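Local coordinates for protein methylenetetrahydrofolate--tRNA-(uracil-5-)-methyltransferase trmFO (Thermus thermophilus, PDB 3G5S) that catalyses the folate- and FAD-dependent methylation of uridine 54 in tRNA to 5-methyluridine, probably using NADH or NADPH as reductant, at residues P401-R406 and Y417-E422. Numbering follows the deposited sequence.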
ATOM      1  N   PRO A 401     -12.139  -8.530   7.570  1.00 13.05           N
ATOM      2  CA  PRO A 401     -12.958  -8.557   8.782  1.00 13.79           C
ATOM      3  C   PRO A 401     -12.278  -9.346   9.885  1.00 13.15           C
ATOM      4  O   PRO A 401     -11.449 -10.219   9.628  1.00 13.53           O
ATOM      5  CB  PRO A 401     -14.232  -9.276   8.327  1.00 15.30           C
ATOM      6  CG  PRO A 401     -14.277  -9.052   6.855  1.00 15.57           C
ATOM      7  CD  PRO A 401     -12.852  -9.104   6.418  1.00 14.72           C
ATOM      8  N   PRO A 402     -12.640  -9.040  11.131  1.00 15.76           N
ATOM      9  CA  PRO A 402     -12.114  -9.798  12.262  1.00 17.25           C
ATOM     10  C   PRO A 402     -12.561 -11.251  12.191  1.00 16.30           C
ATOM     11  O   PRO A 402     -13.532 -11.582  11.510  1.00 14.29           O
ATOM     12  CB  PRO A 402     -12.774  -9.125  13.474  1.00 18.44           C
ATOM     13  CG  PRO A 402     -13.463  -7.907  12.970  1.00 20.71           C
ATOM     14  CD  PRO A 402     -13.723  -8.124  11.523  1.00 17.53           C
ATOM     15  N   VAL A 403     -11.855 -12.117  12.905  1.00 18.59           N
ATOM     16  CA  VAL A 403     -12.410 -13.412  13.252  1.00 19.18           C
ATOM     17  C   VAL A 403     -12.818 -13.267  14.698  1.00 20.01           C
ATOM     18  O   VAL A 403     -11.977 -13.073  15.573  1.00 21.78           O
ATOM     19  CB  VAL A 403     -11.391 -14.546  13.111  1.00 21.33           C
ATOM     20  CG1 VAL A 403     -11.930 -15.824  13.751  1.00 21.71           C
ATOM     21  CG2 VAL A 403     -11.058 -14.761  11.640  1.00 22.12           C
ATOM     22  N   GLU A 404     -14.121 -13.324  14.941  1.00 17.95           N
ATOM     23  CA  GLU A 404     -14.628 -13.149  16.282  1.00 17.87           C
ATOM     24  C   GLU A 404     -14.259 -14.372  17.108  1.00 18.17           C
ATOM     25  O   GLU A 404     -14.204 -15.499  16.601  1.00 18.96           O
ATOM     26  CB  GLU A 404     -16.138 -12.927  16.261  1.00 18.52           C
ATOM     27  CG  GLU A 404     -16.565 -11.675  15.494  1.00 22.82           C
ATOM     28  CD  GLU A 404     -16.265 -10.390  16.244  1.00 25.27           C
ATOM     29  OE1 GLU A 404     -16.267 -10.413  17.494  1.00 28.20           O
ATOM     30  OE2 GLU A 404     -16.032  -9.355  15.582  1.00 25.08           O
ATOM     31  N   GLY A 405     -14.014 -14.139  18.386  1.00 20.17           N
ATOM     32  CA  GLY A 405     -13.626 -15.201  19.285  1.00 19.57           C
ATOM     33  C   GLY A 405     -12.647 -14.652  20.291  1.00 18.59           C
ATOM     34  O   GLY A 405     -12.284 -13.469  20.252  1.00 19.81           O
ATOM     35  N   ARG A 406     -12.213 -15.507  21.202  1.00 18.53           N
ATOM     36  CA  ARG A 406     -11.208 -15.081  22.159  1.00 20.59           C
ATOM     37  C   ARG A 406      -9.916 -15.880  22.046  1.00 18.37           C
ATOM     38  O   ARG A 406      -9.102 -15.892  22.965  1.00 18.49           O
ATOM     39  CB  ARG A 406     -11.755 -15.074  23.586  1.00 23.96           C
ATOM     40  CG  ARG A 406     -12.594 -16.267  23.944  1.00 26.32           C
ATOM     41  CD  ARG A 406     -13.567 -15.899  25.050  1.00 28.07           C
ATOM     42  NE  ARG A 406     -14.715 -15.162  24.526  1.00 29.30           N
ATOM     43  CZ  ARG A 406     -15.540 -14.426  25.267  1.00 28.58           C
ATOM     44  NH1 ARG A 406     -15.343 -14.313  26.571  1.00 26.87           N
ATOM     45  NH2 ARG A 406     -16.563 -13.800  24.700  1.00 30.23           N
ATOM     46  N   TYR A 417      -6.430 -16.406   7.440  1.00 10.67           N
ATOM     47  CA  TYR A 417      -5.757 -16.928   6.262  1.00 10.94           C
ATOM     48  C   TYR A 417      -6.627 -17.966   5.561  1.00 10.80           C
ATOM     49  O   TYR A 417      -6.868 -17.883   4.358  1.00 11.72           O
ATOM     50  CB  TYR A 417      -4.404 -17.515   6.658  1.00 12.79           C
ATOM     51  CG  TYR A 417      -3.607 -18.148   5.547  1.00 14.87           C
ATOM     52  CD1 TYR A 417      -3.924 -19.415   5.077  1.00 17.21           C
ATOM     53  CD2 TYR A 417      -2.507 -17.499   5.002  1.00 16.08           C
ATOM     54  CE1 TYR A 417      -3.190 -20.004   4.075  1.00 19.88           C
ATOM     55  CE2 TYR A 417      -1.762 -18.085   4.005  1.00 18.48           C
ATOM     56  CZ  TYR A 417      -2.114 -19.332   3.544  1.00 20.13           C
ATOM     57  OH  TYR A 417      -1.368 -19.921   2.551  1.00 23.05           O
ATOM     58  N   ARG A 418      -7.111 -18.945   6.315  1.00 11.56           N
ATOM     59  CA  ARG A 418      -7.909 -19.998   5.703  1.00 13.17           C
ATOM     60  C   ARG A 418      -9.200 -19.458   5.116  1.00 12.06           C
ATOM     61  O   ARG A 418      -9.593 -19.827   4.011  1.00 13.23           O
ATOM     62  CB  ARG A 418      -8.247 -21.071   6.728  1.00 15.31           C
ATOM     63  CG  ARG A 418      -7.087 -21.926   7.109  1.00 17.57           C
ATOM     64  CD  ARG A 418      -7.564 -23.158   7.844  1.00 18.86           C
ATOM     65  NE  ARG A 418      -6.437 -23.987   8.245  1.00 20.78           N
ATOM     66  CZ  ARG A 418      -6.466 -25.312   8.283  1.00 21.54           C
ATOM     67  NH1 ARG A 418      -7.571 -25.961   7.934  1.00 20.98           N
ATOM     68  NH2 ARG A 418      -5.391 -25.989   8.670  1.00 22.61           N
ATOM     69  N   ARG A 419      -9.865 -18.594   5.868  1.00 11.14           N
ATOM     70  CA  ARG A 419     -11.115 -18.006   5.414  1.00 11.45           C
ATOM     71  C   ARG A 419     -10.897 -17.182   4.148  1.00 11.63           C
ATOM     72  O   ARG A 419     -11.670 -17.261   3.190  1.00 12.13           O
ATOM     73  CB  ARG A 419     -11.702 -17.133   6.517  1.00 11.99           C
ATOM     74  CG  ARG A 419     -13.034 -16.490   6.172  1.00 12.95           C
ATOM     75  CD  ARG A 419     -13.445 -15.473   7.230  1.00 13.85           C
ATOM     76  NE  ARG A 419     -12.502 -14.361   7.255  1.00 14.63           N
ATOM     77  CZ  ARG A 419     -12.505 -13.385   8.155  1.00 15.83           C
ATOM     78  NH1 ARG A 419     -13.409 -13.368   9.127  1.00 16.78           N
ATOM     79  NH2 ARG A 419     -11.599 -12.422   8.077  1.00 15.99           N
ATOM     80  N   GLY A 420      -9.833 -16.388   4.148  1.00 10.81           N
ATOM     81  CA  GLY A 420      -9.565 -15.496   3.033  1.00 11.22           C
ATOM     82  C   GLY A 420      -9.189 -16.239   1.770  1.00 10.58           C
ATOM     83  O   GLY A 420      -9.640 -15.893   0.672  1.00 11.31           O
ATOM     84  N   LEU A 421      -8.351 -17.258   1.914  1.00 10.95           N
ATOM     85  CA  LEU A 421      -7.909 -18.009   0.753  1.00 11.84           C
ATOM     86  C   LEU A 421      -9.092 -18.736   0.125  1.00 12.43           C
ATOM     87  O   LEU A 421      -9.231 -18.765  -1.100  1.00 13.36           O
ATOM     88  CB  LEU A 421      -6.794 -18.977   1.135  1.00 12.49           C
ATOM     89  CG  LEU A 421      -6.123 -19.727  -0.014  1.00 14.01           C
ATOM     90  CD1 LEU A 421      -5.587 -18.757  -1.071  1.00 14.37           C
ATOM     91  CD2 LEU A 421      -5.012 -20.607   0.532  1.00 15.25           C
ATOM     92  N   GLU A 422      -9.956 -19.303   0.964  1.00 12.83           N
ATOM     93  CA  GLU A 422     -11.154 -19.965   0.473  1.00 13.59           C
ATOM     94  C   GLU A 422     -12.074 -18.986  -0.253  1.00 13.05           C
ATOM     95  O   GLU A 422     -12.613 -19.299  -1.315  1.00 14.30           O
ATOM     96  CB  GLU A 422     -11.913 -20.646   1.620  1.00 16.26           C
ATOM     97  CG  GLU A 422     -13.225 -21.291   1.175  1.00 21.82           C
ATOM     98  CD  GLU A 422     -14.064 -21.838   2.323  1.00 26.40           C
ATOM     99  OE1 GLU A 422     -13.536 -22.007   3.439  1.00 28.84           O
ATOM    100  OE2 GLU A 422     -15.260 -22.114   2.099  1.00 28.92           O
TER
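Arg-419 reaches from its helix to the loop at Pro-401 to Val-403 and grips two successive backbone carbonyls. From CB, which points at the loop, the chain runs on to CG, set trans to the backbone N (chi1 -178°), and stays extended to CD, carrying the guanidinium over to the loop, whose Val-403 CA lies 9.2 Å from Arg-419 CA. The chain bends about the CG-CD bond (chi3 65°), which swings NE and the guanidinium round to the loop. Arg-419 CZ follows, with CG2 of Val-403 at 4.0 Å. Arg-419 NH1 then donates to Pro-402 O at 3.0 Å. Arg-419 NH2 donates to Pro-401 O at 2.7 Å, its N-H aimed almost straight at the acceptor (167°). Both oxygens sit at the guanidinium edge and in its plane, although each nitrogen stands above the plane of the carbonyl it meets. One guanidinium thus serves two consecutive main-chain carbonyls, a bidentate arrangement; it ties the loop after helix 374-384 to helix 409-429, at the surface and away from the FAD and glutathione pockets. A methyl covers one guanidinium face: Val-403 CG2 comes within 3.7 Å of Arg-419 NH1, sitting off-centre, over the NH1 side of the group, while the same valine also touches Ala-415 and Met-416 on the helix. A leucine in place of Arg-419 would probably leave the two carbonyls without these donors and the loop less firmly held to the helix. Beside Arg-419 NH2 lies the ring of Pro-401, its CD 3.9 Å away.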